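Local coordinates for EH1AB1 (Metagenome, PDB 6I8F), which hydrolyses esters, probably by the nucleophile and charge-relay mechanism usual in alpha/beta hydrolases, at residues Asp51-Val64 against Gly108-Asn122. Residues are numbered along the deposited sequence; the frame is centred on the assembly and turned at random.
Sequences DKMSEDGEADPPEV and GNIETHDSTCRRLAN. With GOL (glycerol), chain H.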
loop_
_atom_site.group_PDB
_atom_site.type_symbol
_atom_site.label_atom_id
_atom_site.label_comp_id
_atom_site.label_asym_id
_atom_site.label_seq_id
_atom_site.Cartn_x
_atom_site.Cartn_y
_atom_site.Cartn_z
ATOM N N ASP A 51 -17.255 -25.112 3.711
ATOM C CA ASP A 51 -15.902 -25.268 3.171
ATOM C C ASP A 51 -15.970 -25.540 1.659
ATOM O O ASP A 51 -15.188 -24.975 0.912
ATOM C CB ASP A 51 -15.096 -26.332 3.918
ATOM C CG ASP A 51 -14.553 -25.853 5.260
ATOM O OD1 ASP A 51 -14.677 -24.639 5.551
ATOM O OD2 ASP A 51 -14.000 -26.698 6.000
ATOM N N LYS A 52 -16.894 -26.404 1.220
ATOM C CA LYS A 52 -17.050 -26.701 -0.209
ATOM C C LYS A 52 -17.468 -25.433 -0.967
ATOM O O LYS A 52 -17.008 -25.203 -2.049
ATOM C CB LYS A 52 -18.076 -27.812 -0.445
ATOM C CG LYS A 52 -17.554 -29.219 -0.193
ATOM C CD LYS A 52 -18.668 -30.231 -0.003
ATOM C CE LYS A 52 -18.299 -31.382 0.910
ATOM N NZ LYS A 52 -17.626 -32.470 0.161
ATOM N N MET A 53 -18.368 -24.642 -0.386
ATOM C CA MET A 53 -18.795 -23.386 -0.973
ATOM C C MET A 53 -17.612 -22.411 -1.070
ATOM O O MET A 53 -17.478 -21.721 -2.061
ATOM C CB MET A 53 -19.906 -22.744 -0.143
ATOM C CG MET A 53 -21.186 -23.546 -0.139
ATOM S SD MET A 53 -22.379 -22.797 0.992
ATOM C CE MET A 53 -22.936 -21.425 -0.014
ATOM N N SER A 54 -16.771 -22.367 -0.026
ATOM C CA SER A 54 -15.594 -21.513 -0.006
ATOM C C SER A 54 -14.601 -21.961 -1.083
ATOM O O SER A 54 -14.144 -21.137 -1.848
ATOM C CB SER A 54 -14.955 -21.463 1.344
ATOM O OG SER A 54 -15.860 -20.903 2.276
ATOM N N GLU A 55 -14.316 -23.265 -1.164
ATOM C CA GLU A 55 -13.460 -23.789 -2.229
ATOM C C GLU A 55 -13.958 -23.340 -3.607
ATOM O O GLU A 55 -13.158 -22.944 -4.468
ATOM C CB GLU A 55 -13.438 -25.311 -2.231
ATOM C CG GLU A 55 -12.557 -25.897 -1.167
ATOM C CD GLU A 55 -12.210 -27.353 -1.411
ATOM O OE1 GLU A 55 -11.779 -27.693 -2.556
ATOM O OE2 GLU A 55 -12.363 -28.137 -0.459
ATOM N N ASP A 56 -15.274 -23.448 -3.821
ATOM C CA ASP A 56 -15.890 -23.219 -5.127
ATOM C C ASP A 56 -16.124 -21.720 -5.360
ATOM O O ASP A 56 -16.591 -21.347 -6.433
ATOM C CB ASP A 56 -17.188 -24.023 -5.270
ATOM C CG ASP A 56 -17.659 -24.213 -6.710
ATOM O OD1 ASP A 56 -16.788 -24.307 -7.629
ATOM O OD2 ASP A 56 -18.895 -24.234 -6.916
ATOM N N GLY A 57 -15.838 -20.884 -4.347
ATOM C CA GLY A 57 -15.975 -19.430 -4.417
ATOM C C GLY A 57 -14.659 -18.715 -4.729
ATOM O O GLY A 57 -14.653 -17.519 -4.966
ATOM N N GLU A 58 -13.535 -19.435 -4.673
ATOM C CA GLU A 58 -12.260 -18.917 -5.132
ATOM C C GLU A 58 -12.222 -18.961 -6.660
ATOM O O GLU A 58 -12.840 -19.828 -7.274
ATOM C CB GLU A 58 -11.086 -19.775 -4.682
ATOM C CG GLU A 58 -10.827 -19.798 -3.191
ATOM C CD GLU A 58 -9.409 -20.237 -2.890
ATOM O OE1 GLU A 58 -9.099 -21.430 -3.149
ATOM O OE2 GLU A 58 -8.587 -19.361 -2.480
ATOM N N ALA A 59 -11.451 -18.045 -7.249
ATOM C CA ALA A 59 -11.047 -18.132 -8.651
ATOM C C ALA A 59 -10.382 -19.497 -8.913
ATOM O O ALA A 59 -9.889 -20.148 -7.989
ATOM C CB ALA A 59 -10.103 -16.991 -8.966
ATOM N N ASP A 60 -10.335 -19.911 -10.181
ATOM C CA ASP A 60 -9.634 -21.133 -10.556
ATOM C C ASP A 60 -8.166 -21.043 -10.157
ATOM O O ASP A 60 -7.555 -19.984 -10.270
ATOM C CB ASP A 60 -9.745 -21.409 -12.052
ATOM C CG ASP A 60 -11.135 -21.861 -12.455
ATOM O OD1 ASP A 60 -11.878 -22.339 -11.581
ATOM O OD2 ASP A 60 -11.459 -21.713 -13.634
ATOM N N PRO A 61 -7.568 -22.144 -9.656
ATOM C CA PRO A 61 -6.188 -22.106 -9.181
ATOM C C PRO A 61 -5.197 -21.862 -10.312
ATOM O O PRO A 61 -5.158 -22.627 -11.269
ATOM C CB PRO A 61 -5.979 -23.489 -8.554
ATOM C CG PRO A 61 -6.997 -24.365 -9.249
ATOM C CD PRO A 61 -8.196 -23.459 -9.439
ATOM N N PRO A 62 -4.352 -20.809 -10.232
ATOM C CA PRO A 62 -3.270 -20.635 -11.195
ATOM C C PRO A 62 -2.163 -21.667 -10.938
ATOM O O PRO A 62 -1.969 -22.137 -9.784
ATOM C CB PRO A 62 -2.772 -19.208 -10.957
ATOM C CG PRO A 62 -3.113 -18.934 -9.509
ATOM C CD PRO A 62 -4.319 -19.794 -9.175
ATOM N N GLU A 63 -1.445 -22.017 -12.006
ATOM C CA GLU A 63 -0.281 -22.881 -11.887
ATOM C C GLU A 63 0.790 -22.144 -11.072
ATOM O O GLU A 63 0.978 -20.936 -11.213
ATOM C CB GLU A 63 0.269 -23.283 -13.266
ATOM C CG GLU A 63 -0.575 -24.322 -13.975
ATOM C CD GLU A 63 -0.762 -25.630 -13.210
ATOM O OE1 GLU A 63 0.258 -26.230 -12.794
ATOM O OE2 GLU A 63 -1.933 -26.020 -12.987
ATOM N N VAL A 64 1.472 -22.898 -10.213
ATOM C CA VAL A 64 2.677 -22.459 -9.526
ATOM C C VAL A 64 3.818 -23.409 -9.928
ATOM O O VAL A 64 3.580 -24.370 -10.636
ATOM C CB VAL A 64 2.459 -22.420 -8.003
ATOM C CG1 VAL A 64 1.417 -21.380 -7.616
ATOM C CG2 VAL A 64 2.086 -23.780 -7.451
ATOM N N GLY A 108 -12.880 -23.156 7.276
ATOM C CA GLY A 108 -11.718 -22.894 6.437
ATOM C C GLY A 108 -10.629 -23.924 6.667
ATOM O O GLY A 108 -10.521 -24.530 7.740
ATOM N N ASN A 109 -9.791 -24.105 5.648
ATOM C CA ASN A 109 -8.645 -25.013 5.707
ATOM C C ASN A 109 -7.718 -24.621 4.552
ATOM O O ASN A 109 -7.950 -23.605 3.875
ATOM C CB ASN A 109 -9.093 -26.481 5.638
ATOM C CG ASN A 109 -9.986 -26.734 4.444
ATOM O OD1 ASN A 109 -9.615 -26.408 3.321
ATOM N ND2 ASN A 109 -11.193 -27.232 4.674
ATOM N N ILE A 110 -6.701 -25.439 4.293
ATOM C CA ILE A 110 -5.763 -25.146 3.220
ATOM C C ILE A 110 -6.509 -25.062 1.870
ATOM O O ILE A 110 -6.178 -24.203 1.035
ATOM C CB ILE A 110 -4.589 -26.142 3.241
ATOM C CG1 ILE A 110 -3.733 -25.901 4.492
ATOM C CG2 ILE A 110 -3.763 -26.046 1.959
ATOM C CD1 ILE A 110 -2.591 -26.880 4.689
ATOM N N GLU A 111 -7.553 -25.881 1.673
ATOM C CA GLU A 111 -8.195 -25.967 0.366
ATOM C C GLU A 111 -9.066 -24.735 0.080
ATOM O O GLU A 111 -9.219 -24.374 -1.073
ATOM C CB GLU A 111 -9.059 -27.222 0.228
ATOM C CG GLU A 111 -8.288 -28.513 0.345
ATOM C CD GLU A 111 -7.179 -28.735 -0.669
ATOM O OE1 GLU A 111 -7.184 -28.102 -1.747
ATOM O OE2 GLU A 111 -6.308 -29.548 -0.368
ATOM N N THR A 112 -9.685 -24.149 1.111
ATOM C CA THR A 112 -10.619 -23.016 0.935
ATOM C C THR A 112 -9.871 -21.767 0.442
ATOM O O THR A 112 -10.488 -20.865 -0.121
ATOM C CB THR A 112 -11.395 -22.734 2.229
ATOM O OG1 THR A 112 -10.467 -22.465 3.283
ATOM C CG2 THR A 112 -12.290 -23.884 2.644
ATOM N N HIS A 113 -8.555 -21.711 0.672
ATOM C CA HIS A 113 -7.730 -20.532 0.360
ATOM C C HIS A 113 -6.579 -20.890 -0.595
ATOM O O HIS A 113 -5.657 -20.112 -0.764
ATOM C CB HIS A 113 -7.205 -19.923 1.668
ATOM C CG HIS A 113 -8.262 -19.221 2.462
ATOM N ND1 HIS A 113 -9.325 -19.902 3.053
ATOM C CD2 HIS A 113 -8.424 -17.911 2.757
ATOM C CE1 HIS A 113 -10.090 -19.030 3.685
ATOM N NE2 HIS A 113 -9.554 -17.794 3.517
ATOM N N ASP A 114 -6.663 -22.058 -1.238
ATOM C CA ASP A 114 -5.602 -22.613 -2.098
ATOM C C ASP A 114 -5.338 -21.722 -3.325
ATOM O O ASP A 114 -4.186 -21.399 -3.615
ATOM C CB ASP A 114 -5.961 -24.038 -2.518
ATOM C CG ASP A 114 -4.950 -24.651 -3.467
ATOM O OD1 ASP A 114 -3.883 -25.070 -2.982
ATOM O OD2 ASP A 114 -5.229 -24.670 -4.686
ATOM N N SER A 115 -6.393 -21.343 -4.055
ATOM C CA SER A 115 -6.249 -20.493 -5.253
ATOM C C SER A 115 -5.653 -19.122 -4.885
ATOM O O SER A 115 -4.858 -18.552 -5.659
ATOM C CB SER A 115 -7.565 -20.325 -5.993
ATOM O OG SER A 115 -8.015 -21.566 -6.547
ATOM N N THR A 116 -6.056 -18.602 -3.720
ATOM C CA THR A 116 -5.596 -17.335 -3.189
ATOM C C THR A 116 -4.105 -17.407 -2.848
ATOM O O THR A 116 -3.355 -16.479 -3.159
ATOM C CB THR A 116 -6.415 -16.917 -1.965
ATOM O OG1 THR A 116 -7.767 -16.767 -2.409
ATOM C CG2 THR A 116 -5.900 -15.648 -1.319
ATOM N N CYS A 117 -3.681 -18.480 -2.178
ATOM C CA CYS A 117 -2.279 -18.644 -1.821
ATOM C C CYS A 117 -1.412 -18.800 -3.074
ATOM O O CYS A 117 -0.319 -18.242 -3.124
ATOM C CB CYS A 117 -2.061 -19.825 -0.894
ATOM S SG CYS A 117 -2.600 -19.461 0.796
ATOM N N ARG A 118 -1.925 -19.528 -4.068
ATOM C CA ARG A 118 -1.226 -19.710 -5.346
ATOM C C ARG A 118 -0.976 -18.337 -5.977
ATOM O O ARG A 118 0.139 -18.044 -6.422
ATOM C CB ARG A 118 -2.029 -20.606 -6.297
ATOM C CG ARG A 118 -1.961 -22.088 -5.963
ATOM C CD ARG A 118 -3.055 -22.850 -6.692
ATOM N NE ARG A 118 -2.946 -24.300 -6.526
ATOM C CZ ARG A 118 -2.245 -25.114 -7.322
ATOM N NH1 ARG A 118 -1.640 -24.651 -8.408
ATOM N NH2 ARG A 118 -2.157 -26.400 -7.013
ATOM N N ARG A 119 -2.030 -17.510 -6.011
ATOM C CA ARG A 119 -1.952 -16.201 -6.649
ATOM C C ARG A 119 -0.978 -15.327 -5.859
ATOM O O ARG A 119 -0.173 -14.625 -6.457
ATOM C CB ARG A 119 -3.327 -15.546 -6.781
ATOM C CG ARG A 119 -3.333 -14.311 -7.667
ATOM C CD ARG A 119 -4.728 -13.764 -7.943
ATOM N NE ARG A 119 -4.663 -12.576 -8.781
ATOM C CZ ARG A 119 -4.866 -12.555 -10.100
ATOM N NH1 ARG A 119 -5.254 -13.654 -10.716
ATOM N NH2 ARG A 119 -4.717 -11.423 -10.782
ATOM N N LEU A 120 -1.033 -15.388 -4.521
ATOM C CA LEU A 120 -0.134 -14.557 -3.704
ATOM C C LEU A 120 1.326 -14.929 -3.991
ATOM O O LEU A 120 2.181 -14.060 -4.073
ATOM C CB LEU A 120 -0.463 -14.726 -2.218
ATOM C CG LEU A 120 -1.761 -14.076 -1.734
ATOM C CD1 LEU A 120 -1.991 -14.381 -0.264
ATOM C CD2 LEU A 120 -1.755 -12.573 -1.961
ATOM N N ALA A 121 1.612 -16.232 -4.103
ATOM C CA ALA A 121 2.980 -16.706 -4.366
ATOM C C ALA A 121 3.477 -16.147 -5.706
ATOM O O ALA A 121 4.533 -15.517 -5.758
ATOM C CB ALA A 121 3.043 -18.210 -4.322
ATOM N N ASN A 122 2.701 -16.361 -6.769
ATOM C CA ASN A 122 3.089 -15.971 -8.124
ATOM C C ASN A 122 3.318 -14.453 -8.215
ATOM O O ASN A 122 4.296 -14.016 -8.803
ATOM C CB ASN A 122 2.065 -16.442 -9.157
ATOM C CG ASN A 122 2.135 -17.929 -9.419
ATOM O OD1 ASN A 122 3.111 -18.579 -9.058
ATOM N ND2 ASN A 122 1.117 -18.483 -10.057
HETATM C C1 GOL H . 1.001 -26.254 -9.312
HETATM O O1 GOL H . 0.158 -25.731 -10.305
HETATM C C2 GOL H . 1.326 -27.662 -9.688
HETATM O O2 GOL H . 2.694 -27.774 -9.285
HETATM C C3 GOL H . 0.375 -28.614 -8.971
HETATM O O3 GOL H . -0.977 -28.114 -8.994
HETATM O O HOH W 1 -12.461 -26.563 7.977
HETATM O O HOH W 2 -12.697 -28.422 2.190
#
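The guanidinium of Arg118 meets Pro62 O at its edge, near its own plane, with NH1 bonding that carbonyl at 2.9 Å, while Pro61 CB approaches obliquely; a glycerol, probably from the crystallisation liquor, shares the edge through its O1. Arg118 belongs to helix 114-124 of the alpha/beta hydrolase fold, and the chain leaving helix 43-55 runs along it on its way to the first strand of the sheet. Extended from CG to NE, the arginine also forms a salt bridge from NE to OD2 of Asp114 (3.0 Å), a carboxylate whose OD1 is held by Arg82 and Tyr84. Replacing Arg118 with an alanine would probably leave Pro62 O without this donor and Asp114 with Arg82 as its one remaining arginine partner. The carboxylate of Glu58 illustrates how a group distant in sequence can hold the first turn of a helix, His113 standing at the N-cap: OE1 takes Ser115 N on its syn side at 2.9 Å, and OE2 takes Thr116 N from above the plane and Thr116 OG1 on the anti side. Such N-H donors would tend to stabilise the negative charge. Ser115 OG bonds Ala59 O (2.8 Å). Before the helix, Asp51 OD1 receives Gly108 N, and one water bridges Asp51 OD2 to Gly108 O. At the far end, on helix 114-124, Asn122 ND2 donates to Glu63 O at 2.7 Å, the carbonyl oxygen lying 11° out of the amide plane.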